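Local coordinates for filamentous hemagglutinin (PDB 1RWR), which is a Bordetella pertussis adhesin whose beta-helical secretion domain probably directs its export through the two-partner (type V) secretion pathway, at residues A[19-24]-A[34-39]; A[48-53]-A[74-79]; A[57-62]-A[115-120]; A[86-91]-A[101-106]. One frame throughout, in Å; residues are numbered along the deposited sequence.

In the fold
From the N terminus, contact 1 closes first: 34-39 comes back over 19-24 near the N-terminal end of the beta-helix, joining a strand of the mixed sheet to an outermost strand of the ten-stranded parallel sheet. Contact 2 follows in series and joins the next strands of the same two sheets, with V21 O to N49 N and N34 O to E79 N as probable backbone hydrogen bonds to contact 1. Contact 3 opens at 57-62, between the segments of contact 2, and closes only at 115-120, so the two cross. Within that span lies contact 4, which brings in the third face through 86-89; its S86 meets F39 of contact 1.

Contact 1. Residues A[19-24]-A[34-39]; sequences PVVNIA and NKFQQF
N34 reaches across to the backbone of A24, and this is the close-packed end of the contact. Its OD1 accepts the A24 N-H at 2.8 Å, with an N-H...O angle of 166°; the donor lies in the carbonyl plane, on a lone pair. The same oxygen sits 3.2 Å from I23 CA, while the amide crosses the I23 side chain at a slant, its ND2 3.9 Å from CG2. With CG anti to its own carbonyl carbon, chi1 of -61° turns the N34 amide toward I23 and A24, just past the inverse gamma turn centred on N22. The two strands stand on different faces of a right-handed beta-helix, 20-22 in the mixed sheet and 31-36 in the long parallel one, and these side chains fill the interior between them. N34 OD1 is gripped a second time by T9 OG1, and ND2 is taken up by S32 OG and L77 O, which probably fixes the orientation of the buried amide. Packing is looser towards F36, where V21 CG1 comes to the ring edge at CZ, 4.1 Å away. One ring face of F36 is covered by F39, whose CD1 lies 3.5 Å above its centre. K35, on the solvent side, makes a salt bridge to E79.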
loop_
_atom_site.group_PDB
_atom_site.type_symbol
_atom_site.label_atom_id
_atom_site.label_comp_id
_atom_site.label_asym_id
_atom_site.label_seq_id
_atom_site.Cartn_x
_atom_site.Cartn_y
_atom_site.Cartn_z
ATOM N N PRO A 19 6.211 -19.313 -6.009
ATOM C CA PRO A 19 6.282 -18.704 -7.346
ATOM C C PRO A 19 7.345 -17.619 -7.476
ATOM O O PRO A 19 7.585 -16.914 -6.509
ATOM C CB PRO A 19 4.883 -18.096 -7.570
ATOM C CG PRO A 19 4.231 -18.107 -6.302
ATOM C CD PRO A 19 4.920 -19.085 -5.356
ATOM N N VAL A 20 7.987 -17.571 -8.646
ATOM C CA VAL A 20 9.025 -16.614 -8.968
ATOM C C VAL A 20 8.489 -15.829 -10.160
ATOM O O VAL A 20 8.158 -16.417 -11.194
ATOM C CB VAL A 20 10.356 -17.283 -9.362
ATOM C CG1 VAL A 20 11.349 -16.251 -9.906
ATOM C CG2 VAL A 20 10.944 -18.065 -8.215
ATOM N N VAL A 21 8.393 -14.512 -10.007
ATOM C CA VAL A 21 7.988 -13.634 -11.079
ATOM C C VAL A 21 9.239 -13.131 -11.760
ATOM O O VAL A 21 10.006 -12.358 -11.161
ATOM C CB VAL A 21 7.167 -12.430 -10.561
ATOM C CG1 VAL A 21 6.783 -11.534 -11.712
ATOM C CG2 VAL A 21 5.931 -12.901 -9.809
ATOM N N ASN A 22 9.468 -13.606 -12.991
ATOM C CA ASN A 22 10.467 -13.012 -13.869
ATOM C C ASN A 22 9.871 -11.747 -14.494
ATOM O O ASN A 22 9.274 -11.772 -15.561
ATOM C CB ASN A 22 10.960 -14.016 -14.921
ATOM C CG ASN A 22 11.958 -14.985 -14.357
ATOM O OD1 ASN A 22 12.592 -14.706 -13.346
ATOM N ND2 ASN A 22 12.096 -16.168 -15.000
ATOM N N ILE A 23 10.049 -10.644 -13.766
ATOM C CA ILE A 23 9.551 -9.346 -14.138
ATOM C C ILE A 23 10.112 -8.916 -15.501
ATOM O O ILE A 23 11.178 -9.388 -15.914
ATOM C CB ILE A 23 9.910 -8.280 -13.062
ATOM C CG1 ILE A 23 11.428 -8.165 -12.825
ATOM C CG2 ILE A 23 9.240 -8.592 -11.717
ATOM C CD1 ILE A 23 11.801 -6.899 -12.001
ATOM N N ALA A 24 9.385 -8.021 -16.156
ATOM C CA ALA A 24 9.788 -7.409 -17.407
ATOM C C ALA A 24 11.006 -6.535 -17.244
ATOM O O ALA A 24 11.239 -5.921 -16.192
ATOM C CB ALA A 24 8.617 -6.594 -17.997
ATOM N N ASN A 34 4.648 -4.727 -15.116
ATOM C CA ASN A 34 4.217 -6.088 -15.300
ATOM C C ASN A 34 2.700 -6.147 -15.279
ATOM O O ASN A 34 2.084 -5.749 -14.287
ATOM C CB ASN A 34 4.762 -6.934 -14.177
ATOM C CG ASN A 34 6.263 -6.935 -14.158
ATOM O OD1 ASN A 34 6.867 -7.694 -14.930
ATOM N ND2 ASN A 34 6.888 -5.981 -13.403
ATOM N N LYS A 35 2.104 -6.573 -16.380
ATOM C CA LYS A 35 0.647 -6.723 -16.460
ATOM C C LYS A 35 0.305 -8.158 -16.212
ATOM O O LYS A 35 1.018 -9.066 -16.655
ATOM C CB LYS A 35 0.103 -6.250 -17.809
ATOM C CG LYS A 35 0.125 -4.715 -17.954
ATOM C CD LYS A 35 -0.233 -4.298 -19.355
ATOM C CE LYS A 35 -0.173 -2.800 -19.521
ATOM N NZ LYS A 35 -1.466 -2.155 -19.076
ATOM N N PHE A 36 -0.788 -8.363 -15.496
ATOM C CA PHE A 36 -1.307 -9.669 -15.146
ATOM C C PHE A 36 -2.794 -9.726 -15.396
ATOM O O PHE A 36 -3.524 -8.784 -15.079
ATOM C CB PHE A 36 -1.135 -9.916 -13.650
ATOM C CG PHE A 36 0.278 -10.101 -13.212
ATOM C CD1 PHE A 36 0.815 -11.365 -13.107
ATOM C CD2 PHE A 36 1.082 -8.996 -12.913
ATOM C CE1 PHE A 36 2.140 -11.555 -12.695
ATOM C CE2 PHE A 36 2.390 -9.201 -12.488
ATOM C CZ PHE A 36 2.908 -10.472 -12.386
ATOM N N GLN A 37 -3.244 -10.849 -15.940
ATOM C CA GLN A 37 -4.673 -11.152 -15.988
ATOM C C GLN A 37 -5.222 -11.391 -14.570
ATOM O O GLN A 37 -6.334 -10.923 -14.251
ATOM C CB GLN A 37 -4.893 -12.393 -16.847
ATOM C CG GLN A 37 -6.308 -12.595 -17.292
ATOM C CD GLN A 37 -7.001 -13.693 -16.534
ATOM O OE1 GLN A 37 -6.444 -14.790 -16.346
ATOM N NE2 GLN A 37 -8.228 -13.415 -16.086
ATOM N N GLN A 38 -4.438 -12.112 -13.760
ATOM C CA GLN A 38 -4.716 -12.418 -12.368
ATOM C C GLN A 38 -3.434 -12.264 -11.541
ATOM O O GLN A 38 -2.360 -12.744 -11.953
ATOM C CB GLN A 38 -5.215 -13.868 -12.223
ATOM C CG GLN A 38 -6.607 -14.072 -12.782
ATOM C CD GLN A 38 -7.136 -15.430 -12.491
ATOM O OE1 GLN A 38 -7.574 -15.708 -11.354
ATOM N NE2 GLN A 38 -7.082 -16.306 -13.485
ATOM N N PHE A 39 -3.539 -11.563 -10.413
ATOM C CA PHE A 39 -2.415 -11.435 -9.459
ATOM C C PHE A 39 -2.864 -11.685 -8.038
ATOM O O PHE A 39 -3.705 -10.941 -7.491
ATOM C CB PHE A 39 -1.760 -10.058 -9.557
ATOM C CG PHE A 39 -0.493 -9.963 -8.786
ATOM C CD1 PHE A 39 0.703 -10.337 -9.375
ATOM C CD2 PHE A 39 -0.494 -9.533 -7.455
ATOM C CE1 PHE A 39 1.897 -10.295 -8.655
ATOM C CE2 PHE A 39 0.694 -9.533 -6.718
ATOM C CZ PHE A 39 1.875 -9.913 -7.323
#

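Contact 2. Residues A[48-53]-A[74-79]; sequences FNNGLT and SAILAE
F48 and I76 make a buried, apolar contact across the interior of the beta-helix, between strand 45-50 of the mixed sheet and strand 75-80 of the parallel sheet. Their side chains point at one another from two faces of the coil, with the CA atoms of F48 and I76 8.4 Å apart. I76 touches with both of its branches. CG2, anti to the backbone N, meets F48 CD1 at 3.9 Å, approaching the ring obliquely, while CD1 extends along the other branch (chi2 164°) to 4.2 Å from F48 CB. From there CD1 also reaches the amide of N50, 4.4 Å from its CG. That amide belongs to the end of the strand: its ND2 bonds to K97 O and its OD1 accepts from A73 N. Next to it, N49 points away from I76 and closes an Asx turn, OD1 taking the G51 N-H at 3.0 Å. L101 of the next coil lies against both F48 and I76 and continues the apolar stack. The chemistry implies that the two faces are held here by dispersion and by exclusion of water, whereas the polar amide of N50 is satisfied by backbone groups outside the contact.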
loop_
_atom_site.group_PDB
_atom_site.type_symbol
_atom_site.label_atom_id
_atom_site.label_comp_id
_atom_site.label_asym_id
_atom_site.label_seq_id
_atom_site.Cartn_x
_atom_site.Cartn_y
_atom_site.Cartn_z
ATOM N N PHE A 48 9.916 -11.787 -6.406
ATOM C CA PHE A 48 10.109 -10.983 -7.592
ATOM C C PHE A 48 11.571 -11.073 -7.999
ATOM O O PHE A 48 12.454 -10.753 -7.218
ATOM C CB PHE A 48 9.755 -9.514 -7.345
ATOM C CG PHE A 48 8.309 -9.282 -7.127
ATOM C CD1 PHE A 48 7.453 -9.133 -8.192
ATOM C CD2 PHE A 48 7.808 -9.250 -5.827
ATOM C CE1 PHE A 48 6.077 -8.907 -7.959
ATOM C CE2 PHE A 48 6.484 -9.054 -5.604
ATOM C CZ PHE A 48 5.613 -8.878 -6.663
ATOM N N ASN A 49 11.829 -11.514 -9.219
ATOM C CA ASN A 49 13.214 -11.791 -9.627
ATOM C C ASN A 49 13.850 -10.566 -10.239
ATOM O O ASN A 49 13.700 -10.309 -11.412
ATOM C CB ASN A 49 13.294 -13.003 -10.577
ATOM C CG ASN A 49 14.731 -13.467 -10.832
ATOM O OD1 ASN A 49 15.703 -12.791 -10.453
ATOM N ND2 ASN A 49 14.873 -14.614 -11.502
ATOM N N ASN A 50 14.581 -9.817 -9.417
ATOM C CA ASN A 50 15.328 -8.647 -9.885
ATOM C C ASN A 50 16.835 -8.941 -9.904
ATOM O O ASN A 50 17.671 -8.059 -9.580
ATOM C CB ASN A 50 15.037 -7.466 -8.972
ATOM C CG ASN A 50 15.247 -6.107 -9.625
ATOM O OD1 ASN A 50 15.203 -5.939 -10.850
ATOM N ND2 ASN A 50 15.393 -5.090 -8.769
ATOM N N GLY A 51 17.159 -10.185 -10.264
ATOM C CA GLY A 51 18.513 -10.699 -10.202
ATOM C C GLY A 51 19.160 -10.809 -11.571
ATOM O O GLY A 51 18.548 -11.262 -12.506
ATOM N N LEU A 52 20.393 -10.332 -11.676
ATOM C CA LEU A 52 21.238 -10.558 -12.858
ATOM C C LEU A 52 22.133 -11.779 -12.729
ATOM O O LEU A 52 22.766 -12.192 -13.716
ATOM C CB LEU A 52 22.094 -9.313 -13.110
ATOM C CG LEU A 52 21.363 -8.016 -13.415
ATOM C CD1 LEU A 52 22.364 -6.881 -13.628
ATOM C CD2 LEU A 52 20.436 -8.102 -14.613
ATOM N N THR A 53 22.173 -12.360 -11.535
ATOM C CA THR A 53 22.938 -13.557 -11.258
ATOM C C THR A 53 22.089 -14.591 -10.560
ATOM O O THR A 53 21.098 -14.265 -9.895
ATOM C CB THR A 53 24.140 -13.227 -10.374
ATOM O OG1 THR A 53 23.705 -12.695 -9.119
ATOM C CG2 THR A 53 24.976 -12.094 -11.007
ATOM N N SER A 74 14.394 -0.316 -10.406
ATOM C CA SER A 74 14.219 0.441 -9.157
ATOM C C SER A 74 12.778 0.443 -8.610
ATOM O O SER A 74 12.588 0.680 -7.432
ATOM C CB SER A 74 14.786 1.857 -9.287
ATOM O OG SER A 74 14.245 2.493 -10.396
ATOM N N ALA A 75 11.788 0.119 -9.443
ATOM C CA ALA A 75 10.378 0.036 -9.045
ATOM C C ALA A 75 9.768 -1.097 -9.855
ATOM O O ALA A 75 9.983 -1.192 -11.047
ATOM C CB ALA A 75 9.638 1.334 -9.333
ATOM N N ILE A 76 9.020 -1.957 -9.185
ATOM C CA ILE A 76 8.366 -3.079 -9.809
ATOM C C ILE A 76 6.864 -2.863 -9.591
ATOM O O ILE A 76 6.385 -2.828 -8.464
ATOM C CB ILE A 76 8.836 -4.407 -9.140
ATOM C CG1 ILE A 76 10.351 -4.666 -9.388
ATOM C CG2 ILE A 76 8.039 -5.594 -9.697
ATOM C CD1 ILE A 76 10.976 -5.706 -8.482
ATOM N N LEU A 77 6.154 -2.658 -10.702
ATOM C CA LEU A 77 4.733 -2.510 -10.738
ATOM C C LEU A 77 4.100 -3.788 -11.273
ATOM O O LEU A 77 4.482 -4.271 -12.346
ATOM C CB LEU A 77 4.415 -1.411 -11.733
ATOM C CG LEU A 77 2.959 -1.151 -12.093
ATOM C CD1 LEU A 77 2.087 -0.767 -10.890
ATOM C CD2 LEU A 77 2.956 -0.026 -13.125
ATOM N N ALA A 78 3.152 -4.319 -10.526
ATOM C CA ALA A 78 2.312 -5.415 -10.930
ATOM C C ALA A 78 0.919 -4.831 -11.055
ATOM O O ALA A 78 0.356 -4.397 -10.052
ATOM C CB ALA A 78 2.312 -6.539 -9.844
ATOM N N GLU A 79 0.380 -4.801 -12.269
ATOM C CA GLU A 79 -0.933 -4.229 -12.567
ATOM C C GLU A 79 -1.855 -5.308 -13.082
ATOM O O GLU A 79 -1.502 -5.995 -14.028
ATOM C CB GLU A 79 -0.803 -3.184 -13.689
ATOM C CG GLU A 79 -2.119 -2.535 -14.050
ATOM C CD GLU A 79 -2.086 -1.712 -15.334
ATOM O OE1 GLU A 79 -1.014 -1.546 -15.918
ATOM O OE2 GLU A 79 -3.144 -1.152 -15.723
#

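Contact 3. Residues A[57-62]-A[115-120]; sequences SRIGGA and STLNAS
L117 and R58 cross at about a right angle, the leucine's two methyls spread along the arginine chain. CD1 takes the aliphatic part: it is 3.7 Å from R58 CD and 4.0 Å from R58 CB. CD2 lies over one face of the guanidinium, 4.0 Å above its plane and offset toward the rim, with NH1 as its closest atom there. The arginine leaves its backbone with CG opposite the N (chi1 -178°); further out the chain bends at chi3 (-31°), and the guanidinium ends with one face against CD2. I59, the next residue along the turn, crosses the same leucine at a slant, its CG2 4.2 Å from L117 CD1, so that CD1 is touched by both residues. The segments belong to different kinds of structure. L117 ends strand 114-117, an outermost strand of the mixed sheet on the flank of the beta-helix, whereas R58 and I59 form the turn of the small antiparallel hairpin 55-57/61-63 that extends from an earlier coil. Within this turn S57 N bonds to G61 O at 2.9 Å and G61 N to S57 O at 3.2 Å, and G60 N makes a weak bond to S57 OG. E93, on the strand between, receives the backbone N-H groups of R58 and I59 on its two carboxylate oxygens and also touches L117; it thus links the hairpin tip to strand 91-96. R58 is exposed, while I59 is partly sheltered and rests on V18 and V47 as well.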
loop_
_atom_site.group_PDB
_atom_site.type_symbol
_atom_site.label_atom_id
_atom_site.label_comp_id
_atom_site.label_asym_id
_atom_site.label_seq_id
_atom_site.Cartn_x
_atom_site.Cartn_y
_atom_site.Cartn_z
ATOM N N SER A 57 16.790 -17.229 -2.894
ATOM C CA SER A 57 15.897 -16.341 -2.161
ATOM C C SER A 57 15.639 -16.890 -0.762
ATOM O O SER A 57 15.805 -18.094 -0.510
ATOM C CB SER A 57 14.581 -16.161 -2.916
ATOM O OG SER A 57 13.773 -17.335 -2.829
ATOM N N ARG A 58 15.238 -16.020 0.153
ATOM C CA ARG A 58 14.945 -16.419 1.522
ATOM C C ARG A 58 13.744 -17.346 1.607
ATOM O O ARG A 58 13.787 -18.347 2.309
ATOM C CB ARG A 58 14.695 -15.218 2.425
ATOM C CG ARG A 58 14.443 -15.643 3.894
ATOM C CD ARG A 58 14.664 -14.549 4.972
ATOM N NE ARG A 58 15.708 -13.561 4.629
ATOM C CZ ARG A 58 16.078 -12.542 5.406
ATOM N NH1 ARG A 58 15.533 -12.371 6.599
ATOM N NH2 ARG A 58 17.023 -11.702 4.986
ATOM N N ILE A 59 12.660 -17.007 0.936
ATOM C CA ILE A 59 11.467 -17.837 1.033
ATOM C C ILE A 59 11.337 -18.940 -0.016
ATOM O O ILE A 59 10.555 -19.900 0.198
ATOM C CB ILE A 59 10.170 -16.980 1.083
ATOM C CG1 ILE A 59 9.900 -16.293 -0.240
ATOM C CG2 ILE A 59 10.248 -15.955 2.241
ATOM C CD1 ILE A 59 8.476 -15.754 -0.340
ATOM N N GLY A 60 12.071 -18.833 -1.119
ATOM C CA GLY A 60 11.877 -19.701 -2.276
ATOM C C GLY A 60 13.038 -20.605 -2.627
ATOM O O GLY A 60 12.909 -21.446 -3.523
ATOM N N GLY A 61 14.175 -20.422 -1.970
ATOM C CA GLY A 61 15.371 -21.197 -2.291
ATOM C C GLY A 61 15.960 -20.781 -3.645
ATOM O O GLY A 61 15.789 -19.654 -4.114
ATOM N N ALA A 62 16.666 -21.711 -4.271
ATOM C CA ALA A 62 17.445 -21.424 -5.446
ATOM C C ALA A 62 16.639 -20.920 -6.624
ATOM O O ALA A 62 15.511 -21.362 -6.896
ATOM C CB ALA A 62 18.270 -22.686 -5.864
ATOM N N SER A 115 3.933 -9.301 4.537
ATOM C CA SER A 115 5.222 -8.702 4.914
ATOM C C SER A 115 6.065 -8.554 3.646
ATOM O O SER A 115 5.623 -8.912 2.528
ATOM C CB SER A 115 5.944 -9.552 5.968
ATOM O OG SER A 115 6.196 -10.803 5.422
ATOM N N THR A 116 7.280 -8.042 3.801
ATOM C CA THR A 116 8.185 -7.888 2.658
ATOM C C THR A 116 9.624 -8.218 3.051
ATOM O O THR A 116 9.976 -8.179 4.238
ATOM C CB THR A 116 8.154 -6.454 2.047
ATOM O OG1 THR A 116 8.700 -5.508 2.969
ATOM C CG2 THR A 116 6.752 -5.953 1.724
ATOM N N LEU A 117 10.444 -8.479 2.038
ATOM C CA LEU A 117 11.868 -8.664 2.204
ATOM C C LEU A 117 12.544 -8.028 0.999
ATOM O O LEU A 117 12.262 -8.392 -0.138
ATOM C CB LEU A 117 12.233 -10.161 2.266
ATOM C CG LEU A 117 11.835 -10.909 3.527
ATOM C CD1 LEU A 117 12.088 -12.403 3.380
ATOM C CD2 LEU A 117 12.657 -10.381 4.712
ATOM N N ASN A 118 13.465 -7.109 1.260
ATOM C CA ASN A 118 14.256 -6.461 0.225
ATOM C C ASN A 118 13.417 -5.610 -0.712
ATOM O O ASN A 118 13.796 -5.377 -1.818
ATOM C CB ASN A 118 15.120 -7.466 -0.561
ATOM C CG ASN A 118 16.285 -6.797 -1.312
ATOM O OD1 ASN A 118 16.887 -5.815 -0.818
ATOM N ND2 ASN A 118 16.597 -7.319 -2.505
ATOM N N ALA A 119 12.264 -5.137 -0.230
ATOM C CA ALA A 119 11.503 -4.090 -0.894
ATOM C C ALA A 119 11.838 -2.763 -0.213
ATOM O O ALA A 119 11.856 -2.661 1.017
ATOM C CB ALA A 119 9.998 -4.369 -0.769
ATOM N N SER A 120 12.130 -1.741 -1.008
ATOM C CA SER A 120 12.423 -0.436 -0.470
ATOM C C SER A 120 11.221 0.190 0.199
ATOM O O SER A 120 11.344 0.852 1.215
ATOM C CB SER A 120 12.848 0.490 -1.620
ATOM O OG SER A 120 13.724 -0.187 -2.460
#

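Contact 4. Residues A[86-91]-A[101-106]; sequences SRLAGT and LIIANP
S86 and N105 face each other across the inside of a right-handed parallel beta-helix, where strand 86-89 of one face meets strand 99-104 of another. The polar part of the contact is a single, nearly straight hydrogen bond: N105 ND2 donates to S86 OG at 2.9 Å, with an N-H...O angle of 174°. The serine oxygen lies 1° out of the amide plane. N105 reaches it with CG anti to its backbone N (chi1 -174°), which stretches the amide across to the serine. Both groups are buried and have further partners: S86 OG bonds to F39 O, the ND2 of N105 also bonds to S84 O, and its OD1 accepts from N107 N. The amide is thus tied at both ends, and its rotation is probably fixed. S86 N is also near ND2, but both are donors and do not bond; the S86 backbone pairs with G108 and S110. The apolar part lies two residues away along each segment, where L88 and I103 point at each other. It is a looser touch; F39, V41 and L124 also lie against L88, and A78 against I103. Its closest atoms are L88 CD1 and I103 CG2, 4.3 Å apart.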
loop_
_atom_site.group_PDB
_atom_site.type_symbol
_atom_site.label_atom_id
_atom_site.label_comp_id
_atom_site.label_asym_id
_atom_site.label_seq_id
_atom_site.Cartn_x
_atom_site.Cartn_y
_atom_site.Cartn_z
ATOM N N SER A 86 -7.438 -8.884 -6.146
ATOM C CA SER A 86 -6.226 -9.576 -5.711
ATOM C C SER A 86 -6.286 -9.859 -4.223
ATOM O O SER A 86 -6.718 -9.005 -3.445
ATOM C CB SER A 86 -4.990 -8.710 -5.952
ATOM O OG SER A 86 -4.759 -8.503 -7.315
ATOM N N ARG A 87 -5.818 -11.023 -3.824
ATOM C CA ARG A 87 -5.579 -11.328 -2.438
ATOM C C ARG A 87 -4.061 -11.411 -2.253
ATOM O O ARG A 87 -3.367 -12.011 -3.080
ATOM C CB ARG A 87 -6.234 -12.670 -2.077
ATOM C CG ARG A 87 -6.111 -13.019 -0.663
ATOM C CD ARG A 87 -6.987 -14.208 -0.177
ATOM N NE ARG A 87 -6.672 -14.390 1.241
ATOM C CZ ARG A 87 -5.620 -15.063 1.724
ATOM N NH1 ARG A 87 -4.795 -15.762 0.933
ATOM N NH2 ARG A 87 -5.423 -15.069 3.029
ATOM N N LEU A 88 -3.563 -10.828 -1.161
ATOM C CA LEU A 88 -2.142 -10.841 -0.807
ATOM C C LEU A 88 -1.934 -11.318 0.614
ATOM O O LEU A 88 -2.384 -10.676 1.584
ATOM C CB LEU A 88 -1.554 -9.440 -0.920
ATOM C CG LEU A 88 -1.814 -8.701 -2.220
ATOM C CD1 LEU A 88 -1.299 -7.271 -2.143
ATOM C CD2 LEU A 88 -1.190 -9.460 -3.407
ATOM N N ALA A 89 -1.197 -12.409 0.733
ATOM C CA ALA A 89 -0.822 -13.012 2.006
ATOM C C ALA A 89 0.552 -13.607 1.861
ATOM O O ALA A 89 0.831 -14.243 0.841
ATOM C CB ALA A 89 -1.823 -14.159 2.387
ATOM N N GLY A 90 1.371 -13.437 2.896
ATOM C CA GLY A 90 2.723 -13.958 2.963
ATOM C C GLY A 90 3.734 -12.865 2.711
ATOM O O GLY A 90 3.426 -11.686 2.876
ATOM N N THR A 91 4.932 -13.255 2.284
ATOM C CA THR A 91 6.050 -12.330 2.121
ATOM C C THR A 91 6.257 -11.986 0.671
ATOM O O THR A 91 6.358 -12.871 -0.164
ATOM C CB THR A 91 7.314 -12.937 2.614
ATOM O OG1 THR A 91 7.201 -13.254 4.006
ATOM C CG2 THR A 91 8.481 -11.926 2.496
ATOM N N LEU A 101 7.905 -1.673 -4.587
ATOM C CA LEU A 101 6.844 -2.551 -5.055
ATOM C C LEU A 101 5.555 -1.756 -5.109
ATOM O O LEU A 101 5.192 -1.076 -4.152
ATOM C CB LEU A 101 6.643 -3.776 -4.130
ATOM C CG LEU A 101 7.800 -4.772 -4.057
ATOM C CD1 LEU A 101 7.447 -5.839 -3.015
ATOM C CD2 LEU A 101 8.074 -5.412 -5.420
ATOM N N ILE A 102 4.857 -1.876 -6.226
ATOM C CA ILE A 102 3.529 -1.292 -6.411
ATOM C C ILE A 102 2.647 -2.384 -6.952
ATOM O O ILE A 102 2.948 -2.963 -8.012
ATOM C CB ILE A 102 3.556 -0.110 -7.432
ATOM C CG1 ILE A 102 4.579 0.970 -7.073
ATOM C CG2 ILE A 102 2.186 0.501 -7.518
ATOM C CD1 ILE A 102 5.971 0.704 -7.538
ATOM N N ILE A 103 1.560 -2.662 -6.235
ATOM C CA ILE A 103 0.550 -3.629 -6.648
ATOM C C ILE A 103 -0.744 -2.855 -6.916
ATOM O O ILE A 103 -1.305 -2.243 -6.037
ATOM C CB ILE A 103 0.317 -4.728 -5.581
ATOM C CG1 ILE A 103 1.622 -5.388 -5.073
ATOM C CG2 ILE A 103 -0.665 -5.802 -6.153
ATOM C CD1 ILE A 103 2.401 -6.004 -6.078
ATOM N N ALA A 104 -1.201 -2.874 -8.153
ATOM C CA ALA A 104 -2.360 -2.089 -8.603
ATOM C C ALA A 104 -3.441 -2.981 -9.168
ATOM O O ALA A 104 -3.236 -3.700 -10.160
ATOM C CB ALA A 104 -1.924 -1.059 -9.644
ATOM N N ASN A 105 -4.626 -2.929 -8.570
ATOM C CA ASN A 105 -5.751 -3.680 -9.076
ATOM C C ASN A 105 -7.047 -2.860 -8.816
ATOM O O ASN A 105 -7.538 -2.810 -7.693
ATOM C CB ASN A 105 -5.807 -5.065 -8.425
ATOM C CG ASN A 105 -6.903 -5.943 -9.053
ATOM O OD1 ASN A 105 -7.811 -5.415 -9.731
ATOM N ND2 ASN A 105 -6.841 -7.240 -8.821
ATOM N N PRO A 106 -7.574 -2.193 -9.831
ATOM C CA PRO A 106 -8.798 -1.408 -9.660
ATOM C C PRO A 106 -10.005 -2.190 -9.156
ATOM O O PRO A 106 -10.912 -1.579 -8.626
ATOM C CB PRO A 106 -9.035 -0.812 -11.046
ATOM C CG PRO A 106 -7.662 -0.681 -11.588
ATOM C CD PRO A 106 -6.959 -1.956 -11.163
#